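Local coordinates for chitin elicitor-binding protein (Oryza sativa subsp. japonica, PDB 5JCD) that binds chitin oligosaccharide elicitors and takes part in perceiving and relaying their signal to trigger defence responses in rice, at residues 56-59 and 60-64; 89-93 and 94-98; 103-106 and 107-111. All blocks are in the same frame, centred on the assembly; numbering follows the deposited sequence.

How the contacts relate
All three contacts lie in the LysM-bearing part of a longer membrane protein. Contacts 2 and 3 belong to the first LysM repeat: their centres are 10 Å apart, and the turns beginning helices 93-100 and 107-113 touch directly. A97 O lies 2.7 Å from A103 N, a probable hydrogen bond, and L93 CB packs 3.6 Å from Y107 CB. Contact 1 stands apart, its centre 22 Å from that of contact 2 and 23 Å from that of contact 3. It carries the sugar on N61, a glycan rather than bound chitin, whereas residues 89-95 of contact 2 are assigned to a chitin site by similarity.

Contact 1: 56-59 and 60-64; sequences APVA and ANSTV. With NAG (2-acetamido-2-deoxy-beta-D-glucopyranose), chain E.
The carbonyl oxygen of A59 is gripped twice by S62, from the same face of its carbonyl plane. The hydroxyl donates along the shorter bond, S62 OG to A59 O at 2.9 Å, tilted 24° from that plane. The amide S62 N reaches A59 O at 3.2 Å from well above the plane, with an N-H...O angle of 157°. A chi1 of 80° sets OG between the backbone N and the carbonyl carbon of S62, which brings the hydroxyl within bonding distance of A59 O. An alanine here would keep the amide bond but would probably leave A59 O with one donor fewer and V58 CG1 without the hydroxyl lying against it. That methyl, V58 CG1, lies 3.2 Å from S62 OG. It also meets V64 CG2 at 3.4 Å, the two valine side chains crossing obliquely, and Y27 of helix 27-34 touches both. From the third position of the turn, the side chain of N61 points away from residues 56-59 and is joined covalently to the sugar, N61 ND2 to NAG C1 at 1.4 Å. The sugar is also hydrogen-bonded to P22 O. With A60 and N61 at its central positions and a positive phi at N61, the chain makes a type II beta turn from A59 to S62, a tight link from strand 57-58 into strand 63-72 that bears an N-linked glycan.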
loop_
_atom_site.group_PDB
_atom_site.type_symbol
_atom_site.label_atom_id
_atom_site.label_comp_id
_atom_site.label_asym_id
_atom_site.label_seq_id
_atom_site.Cartn_x
_atom_site.Cartn_y
_atom_site.Cartn_z
ATOM N N ALA A 56 17.255 11.288 -6.464
ATOM C CA ALA A 56 17.302 10.079 -7.287
ATOM C C ALA A 56 15.945 9.866 -7.978
ATOM O O ALA A 56 14.895 9.860 -7.328
ATOM C CB ALA A 56 17.655 8.894 -6.439
ATOM N N PRO A 57 15.978 9.675 -9.298
ATOM C CA PRO A 57 14.750 9.776 -10.094
ATOM C C PRO A 57 13.882 8.519 -10.034
ATOM O O PRO A 57 14.378 7.398 -9.997
ATOM C CB PRO A 57 15.283 9.996 -11.512
ATOM C CG PRO A 57 16.556 9.197 -11.524
ATOM C CD PRO A 57 17.149 9.366 -10.130
ATOM N N VAL A 58 12.575 8.730 -10.004
ATOM C CA VAL A 58 11.631 7.651 -10.224
ATOM C C VAL A 58 10.846 8.018 -11.463
ATOM O O VAL A 58 10.166 9.047 -11.503
ATOM C CB VAL A 58 10.669 7.476 -9.040
ATOM C CG1 VAL A 58 9.715 6.328 -9.311
ATOM C CG2 VAL A 58 11.442 7.267 -7.749
ATOM N N ALA A 59 10.935 7.172 -12.476
ATOM C CA ALA A 59 10.279 7.447 -13.744
ATOM C C ALA A 59 8.780 7.277 -13.593
ATOM O O ALA A 59 8.306 6.543 -12.720
ATOM C CB ALA A 59 10.804 6.533 -14.824
ATOM N N ALA A 60 8.042 7.971 -14.445
ATOM C CA ALA A 60 6.614 7.762 -14.567
ATOM C C ALA A 60 6.319 6.286 -14.828
ATOM O O ALA A 60 7.018 5.650 -15.613
ATOM C CB ALA A 60 6.080 8.604 -15.703
ATOM N N ASN A 61 5.291 5.775 -14.144
ATOM C CA ASN A 61 4.769 4.416 -14.266
ATOM C C ASN A 61 5.630 3.328 -13.629
ATOM O O ASN A 61 5.198 2.181 -13.554
ATOM C CB ASN A 61 4.519 4.046 -15.734
ATOM C CG ASN A 61 3.684 5.064 -16.452
ATOM O OD1 ASN A 61 2.471 5.158 -16.225
ATOM N ND2 ASN A 61 4.342 5.871 -17.310
ATOM N N SER A 62 6.818 3.691 -13.141
ATOM C CA SER A 62 7.725 2.722 -12.521
ATOM C C SER A 62 7.341 2.523 -11.073
ATOM O O SER A 62 6.625 3.348 -10.504
ATOM C CB SER A 62 9.174 3.187 -12.604
ATOM O OG SER A 62 9.455 4.137 -11.597
ATOM N N THR A 63 7.795 1.426 -10.477
ATOM C CA THR A 63 7.360 1.084 -9.122
ATOM C C THR A 63 8.410 1.384 -8.061
ATOM O O THR A 63 9.597 1.348 -8.329
ATOM C CB THR A 63 6.981 -0.403 -9.009
ATOM O OG1 THR A 63 8.130 -1.204 -9.289
ATOM C CG2 THR A 63 5.858 -0.747 -9.999
ATOM N N VAL A 64 7.941 1.698 -6.860
ATOM C CA VAL A 64 8.799 1.942 -5.726
ATOM C C VAL A 64 8.180 1.303 -4.518
ATOM O O VAL A 64 7.007 1.510 -4.224
ATOM C CB VAL A 64 8.932 3.453 -5.400
ATOM C CG1 VAL A 64 9.890 3.672 -4.206
ATOM C CG2 VAL A 64 9.400 4.221 -6.603
HETATM C C1 NAG E . 3.495 6.719 -18.114
HETATM C C2 NAG E . 2.578 6.037 -19.132
HETATM C C3 NAG E . 1.745 7.017 -19.944
HETATM C C4 NAG E . 1.079 8.072 -19.059
HETATM C C5 NAG E . 2.087 8.665 -18.087
HETATM C C6 NAG E . 1.353 9.537 -17.081
HETATM C C7 NAG E . 3.477 3.890 -19.792
HETATM C C8 NAG E . 4.476 3.184 -20.650
HETATM N N2 NAG E . 3.372 5.193 -20.005
HETATM O O3 NAG E . 0.728 6.252 -20.541
HETATM O O4 NAG E . 0.477 9.107 -19.832
HETATM O O5 NAG E . 2.787 7.667 -17.359
HETATM O O6 NAG E . 2.281 10.238 -16.290
HETATM O O7 NAG E . 2.810 3.288 -18.950
#

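Contact 2: 89-93 and 94-98; sequences PQDGL and DAIAR
G92 O receives the amide of I96, with G92 O to I96 N at 2.8 Å and the donor nearly along the C=O axis. One residue on, L93 O accepts from A97 N, also at 2.8 Å, with an N-H...O angle of 170°. These two i to i+4 bonds mark the first turn of the helix; R98 N continues the series by bonding to D94 O, and a wider pi-type turn occurs at 96-98. G92 occupies the N-cap position; being a glycine, it has no side chain to offer the first turn, and its part in the contact is played by its carbonyl.

The side chain of I96 folds back over this start. With chi1 at -67°, CG1 stands beside its own backbone N and comes to 3.3 Å from G92 O, while the extended branch carries CD1 onward to D91. There I96 CD1 meets D91 CB at 3.9 Å, and the two side chains cross at about a right angle, with D91 CB, CG and OD2 all close to the end of the isoleucine. The A95 methyl touches the same turn from another position, A95 CB lying 3.5 Å from G92 O.

A second shell fixes the carboxylate end of D91: OD2 is hydrogen-bonded to the hydroxyl of Y85 and to the backbone N of Q88. Residues 89-95 are assigned to chitin binding by similarity. Farther out, L93 and I96 both pack on L128 of strand 127-129, while L93 and A97 contact I110 of helix 107-113, tying the start of helix 93-100 to the second helix and a strand of the LysM repeat.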
loop_
_atom_site.group_PDB
_atom_site.type_symbol
_atom_site.label_atom_id
_atom_site.label_comp_id
_atom_site.label_asym_id
_atom_site.label_seq_id
_atom_site.Cartn_x
_atom_site.Cartn_y
_atom_site.Cartn_z
ATOM N N PRO A 89 -8.076 21.803 -5.196
ATOM C CA PRO A 89 -9.182 22.508 -5.849
ATOM C C PRO A 89 -10.207 21.615 -6.529
ATOM O O PRO A 89 -11.391 21.728 -6.198
ATOM C CB PRO A 89 -8.462 23.361 -6.895
ATOM C CG PRO A 89 -7.124 23.654 -6.286
ATOM C CD PRO A 89 -6.842 22.615 -5.232
ATOM N N GLN A 90 -9.770 20.741 -7.428
ATOM C CA GLN A 90 -10.685 19.859 -8.148
ATOM C C GLN A 90 -10.426 18.373 -7.888
ATOM O O GLN A 90 -10.364 17.577 -8.817
ATOM C CB GLN A 90 -10.698 20.155 -9.652
ATOM C CG GLN A 90 -9.526 20.991 -10.156
ATOM C CD GLN A 90 -9.658 21.355 -11.633
ATOM O OE1 GLN A 90 -10.373 20.693 -12.384
ATOM N NE2 GLN A 90 -8.980 22.423 -12.047
ATOM N N ASP A 91 -10.257 18.015 -6.619
ATOM C CA ASP A 91 -10.043 16.631 -6.227
ATOM C C ASP A 91 -11.361 15.994 -5.863
ATOM O O ASP A 91 -12.284 16.674 -5.415
ATOM C CB ASP A 91 -9.119 16.529 -5.016
ATOM C CG ASP A 91 -7.671 16.378 -5.400
ATOM O OD1 ASP A 91 -7.386 16.182 -6.598
ATOM O OD2 ASP A 91 -6.811 16.438 -4.502
ATOM N N GLY A 92 -11.451 14.687 -6.090
ATOM C CA GLY A 92 -12.543 13.861 -5.609
ATOM C C GLY A 92 -11.929 12.647 -4.941
ATOM O O GLY A 92 -10.868 12.182 -5.363
ATOM N N LEU A 93 -12.607 12.121 -3.926
ATOM C CA LEU A 93 -12.104 11.009 -3.136
ATOM C C LEU A 93 -11.710 9.859 -4.051
ATOM O O LEU A 93 -10.656 9.256 -3.886
ATOM C CB LEU A 93 -13.179 10.535 -2.172
ATOM C CG LEU A 93 -13.316 11.388 -0.915
ATOM C CD1 LEU A 93 -14.301 10.747 0.039
ATOM C CD2 LEU A 93 -11.968 11.678 -0.232
ATOM N N ASP A 94 -12.560 9.584 -5.031
ATOM C CA ASP A 94 -12.349 8.491 -5.973
ATOM C C ASP A 94 -11.146 8.740 -6.872
ATOM O O ASP A 94 -10.429 7.810 -7.216
ATOM C CB ASP A 94 -13.593 8.297 -6.829
ATOM C CG ASP A 94 -13.546 7.032 -7.656
ATOM O OD1 ASP A 94 -13.769 5.951 -7.071
ATOM O OD2 ASP A 94 -13.321 7.118 -8.890
ATOM N N ALA A 95 -10.951 9.984 -7.292
ATOM C CA ALA A 95 -9.783 10.318 -8.096
ATOM C C ALA A 95 -8.495 10.273 -7.255
ATOM O O ALA A 95 -7.438 9.895 -7.742
ATOM C CB ALA A 95 -9.946 11.683 -8.735
ATOM N N ILE A 96 -8.585 10.664 -5.992
ATOM C CA ILE A 96 -7.445 10.588 -5.094
ATOM C C ILE A 96 -7.061 9.126 -4.856
ATOM O O ILE A 96 -5.911 8.743 -5.024
ATOM C CB ILE A 96 -7.778 11.223 -3.749
ATOM C CG1 ILE A 96 -7.986 12.738 -3.920
ATOM C CG2 ILE A 96 -6.658 10.907 -2.728
ATOM C CD1 ILE A 96 -8.744 13.405 -2.782
ATOM N N ALA A 97 -8.054 8.323 -4.503
ATOM C CA ALA A 97 -7.899 6.909 -4.309
ATOM C C ALA A 97 -7.255 6.230 -5.526
ATOM O O ALA A 97 -6.264 5.496 -5.394
ATOM C CB ALA A 97 -9.265 6.286 -4.004
ATOM N N ARG A 98 -7.793 6.501 -6.712
ATOM C CA ARG A 98 -7.363 5.803 -7.922
ATOM C C ARG A 98 -6.144 6.385 -8.628
ATOM O O ARG A 98 -5.316 5.647 -9.145
ATOM C CB ARG A 98 -8.515 5.713 -8.914
ATOM C CG ARG A 98 -9.698 4.954 -8.391
ATOM C CD ARG A 98 -10.724 4.711 -9.474
ATOM N NE ARG A 98 -11.263 3.365 -9.341
ATOM C CZ ARG A 98 -12.274 3.067 -8.546
ATOM N NH1 ARG A 98 -12.843 4.031 -7.838
ATOM N NH2 ARG A 98 -12.716 1.817 -8.455
#

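Contact 3: 103-106 and 107-111; sequences AFVT and YQEIA
The amide oxygen of Q108 lies between the Y107 ring and T106: OE1 stands 3.2 Å above the ring plane, over its centre, and Q108 OE1 also approaches T106 CB at 3.1 Å. The bend of the glutamine at chi2 is what swings its amide back from the helix surface to this place. Elsewhere the tyrosine side chain touches D94 of helix 93-100 and N120 of a later loop, both assigned to chitin binding by similarity.

The second flat group is the E109 carboxylate. T106 N donates to E109 OE1 at 3.0 Å, meeting it from above the carboxylate plane, 42° out of it. A water donates to that same oxygen and to F104 O, bridging the carboxylate to the incoming loop. E109 OE2 is hydrogen-bonded in turn to the backbone N of N2, so both carboxylate oxygens have partners. Lying at the start of a helix and held by N-H donors, this carboxylate would probably be favoured in its charged form.

The reciprocal bond runs from E109 N to T106 OG1, at 3.1 Å and with an N-H...O angle of 161°. The threonine chi1 of 66° puts OG1 where it can accept from E109 N. T106 O then accepts I110 N at 3.0 Å, in the carbonyl plane, as the first i to i+4 bond of the helix. Next to this bond, V105 CG2 packs on I110 CG1 at 3.5 Å, the side chains crossing at about a right angle.

Side chain to backbone in both directions between T106 and E109 defines a capping box, here at the N-terminus of helix 107-113, the second helix of the beta-alpha-alpha-beta LysM fold.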
loop_
_atom_site.group_PDB
_atom_site.type_symbol
_atom_site.label_atom_id
_atom_site.label_comp_id
_atom_site.label_asym_id
_atom_site.label_seq_id
_atom_site.Cartn_x
_atom_site.Cartn_y
_atom_site.Cartn_z
ATOM N N ALA A 103 -5.401 3.065 -6.341
ATOM C CA ALA A 103 -6.580 2.337 -5.859
ATOM C C ALA A 103 -6.244 1.286 -4.785
ATOM O O ALA A 103 -6.963 0.294 -4.646
ATOM C CB ALA A 103 -7.354 1.693 -7.025
ATOM N N PHE A 104 -5.180 1.513 -4.011
ATOM C CA PHE A 104 -4.914 0.651 -2.855
ATOM C C PHE A 104 -6.009 0.800 -1.818
ATOM O O PHE A 104 -6.194 -0.072 -0.977
ATOM C CB PHE A 104 -3.542 0.922 -2.209
ATOM C CG PHE A 104 -2.404 0.273 -2.923
ATOM C CD1 PHE A 104 -2.386 -1.104 -3.109
ATOM C CD2 PHE A 104 -1.340 1.028 -3.392
ATOM C CE1 PHE A 104 -1.331 -1.728 -3.777
ATOM C CE2 PHE A 104 -0.287 0.416 -4.065
ATOM C CZ PHE A 104 -0.280 -0.965 -4.252
ATOM N N VAL A 105 -6.709 1.931 -1.854
ATOM C CA VAL A 105 -7.910 2.112 -1.047
ATOM C C VAL A 105 -9.081 2.522 -1.937
ATOM O O VAL A 105 -8.875 3.077 -3.020
ATOM C CB VAL A 105 -7.718 3.201 0.009
ATOM C CG1 VAL A 105 -6.532 2.858 0.903
ATOM C CG2 VAL A 105 -7.511 4.563 -0.656
ATOM N N THR A 106 -10.308 2.285 -1.479
ATOM C CA THR A 106 -11.482 2.843 -2.166
ATOM C C THR A 106 -11.886 4.150 -1.525
ATOM O O THR A 106 -11.461 4.460 -0.407
ATOM C CB THR A 106 -12.684 1.924 -2.069
ATOM O OG1 THR A 106 -13.090 1.853 -0.697
ATOM C CG2 THR A 106 -12.337 0.545 -2.556
ATOM N N TYR A 107 -12.723 4.916 -2.217
ATOM C CA TYR A 107 -13.160 6.211 -1.675
ATOM C C TYR A 107 -14.007 6.004 -0.431
ATOM O O TYR A 107 -14.010 6.843 0.479
ATOM C CB TYR A 107 -13.886 7.058 -2.744
ATOM C CG TYR A 107 -15.254 6.527 -3.116
ATOM C CD1 TYR A 107 -16.364 6.779 -2.319
ATOM C CD2 TYR A 107 -15.431 5.771 -4.264
ATOM C CE1 TYR A 107 -17.608 6.284 -2.651
ATOM C CE2 TYR A 107 -16.669 5.268 -4.609
ATOM C CZ TYR A 107 -17.756 5.530 -3.798
ATOM O OH TYR A 107 -18.998 5.042 -4.127
ATOM N N GLN A 108 -14.695 4.863 -0.382
ATOM C CA GLN A 108 -15.442 4.452 0.803
ATOM C C GLN A 108 -14.517 4.303 2.012
ATOM O O GLN A 108 -14.826 4.792 3.101
ATOM C CB GLN A 108 -16.124 3.102 0.574
ATOM C CG GLN A 108 -17.197 3.035 -0.504
ATOM C CD GLN A 108 -16.640 2.732 -1.884
ATOM O OE1 GLN A 108 -15.547 3.162 -2.231
ATOM N NE2 GLN A 108 -17.369 1.935 -2.654
ATOM N N GLU A 109 -13.377 3.638 1.818
ATOM C CA GLU A 109 -12.408 3.478 2.901
ATOM C C GLU A 109 -11.832 4.807 3.307
ATOM O O GLU A 109 -11.600 5.046 4.481
ATOM C CB GLU A 109 -11.283 2.499 2.530
ATOM C CG GLU A 109 -11.749 1.064 2.495
ATOM C CD GLU A 109 -10.793 0.157 1.758
ATOM O OE1 GLU A 109 -9.969 0.665 0.967
ATOM O OE2 GLU A 109 -10.914 -1.073 1.917
ATOM N N ILE A 110 -11.561 5.670 2.335
ATOM C CA ILE A 110 -11.110 7.006 2.697
ATOM C C ILE A 110 -12.227 7.734 3.440
ATOM O O ILE A 110 -11.972 8.549 4.322
ATOM C CB ILE A 110 -10.667 7.823 1.483
ATOM C CG1 ILE A 110 -9.633 7.034 0.683
ATOM C CG2 ILE A 110 -10.122 9.181 1.932
ATOM C CD1 ILE A 110 -9.090 7.779 -0.494
ATOM N N ALA A 111 -13.469 7.415 3.091
ATOM C CA ALA A 111 -14.609 8.032 3.747
ATOM C C ALA A 111 -14.717 7.593 5.211
ATOM O O ALA A 111 -14.735 8.431 6.123
ATOM C CB ALA A 111 -15.898 7.733 2.983
HETATM O O HOH W 1 -7.543 -0.928 1.496
#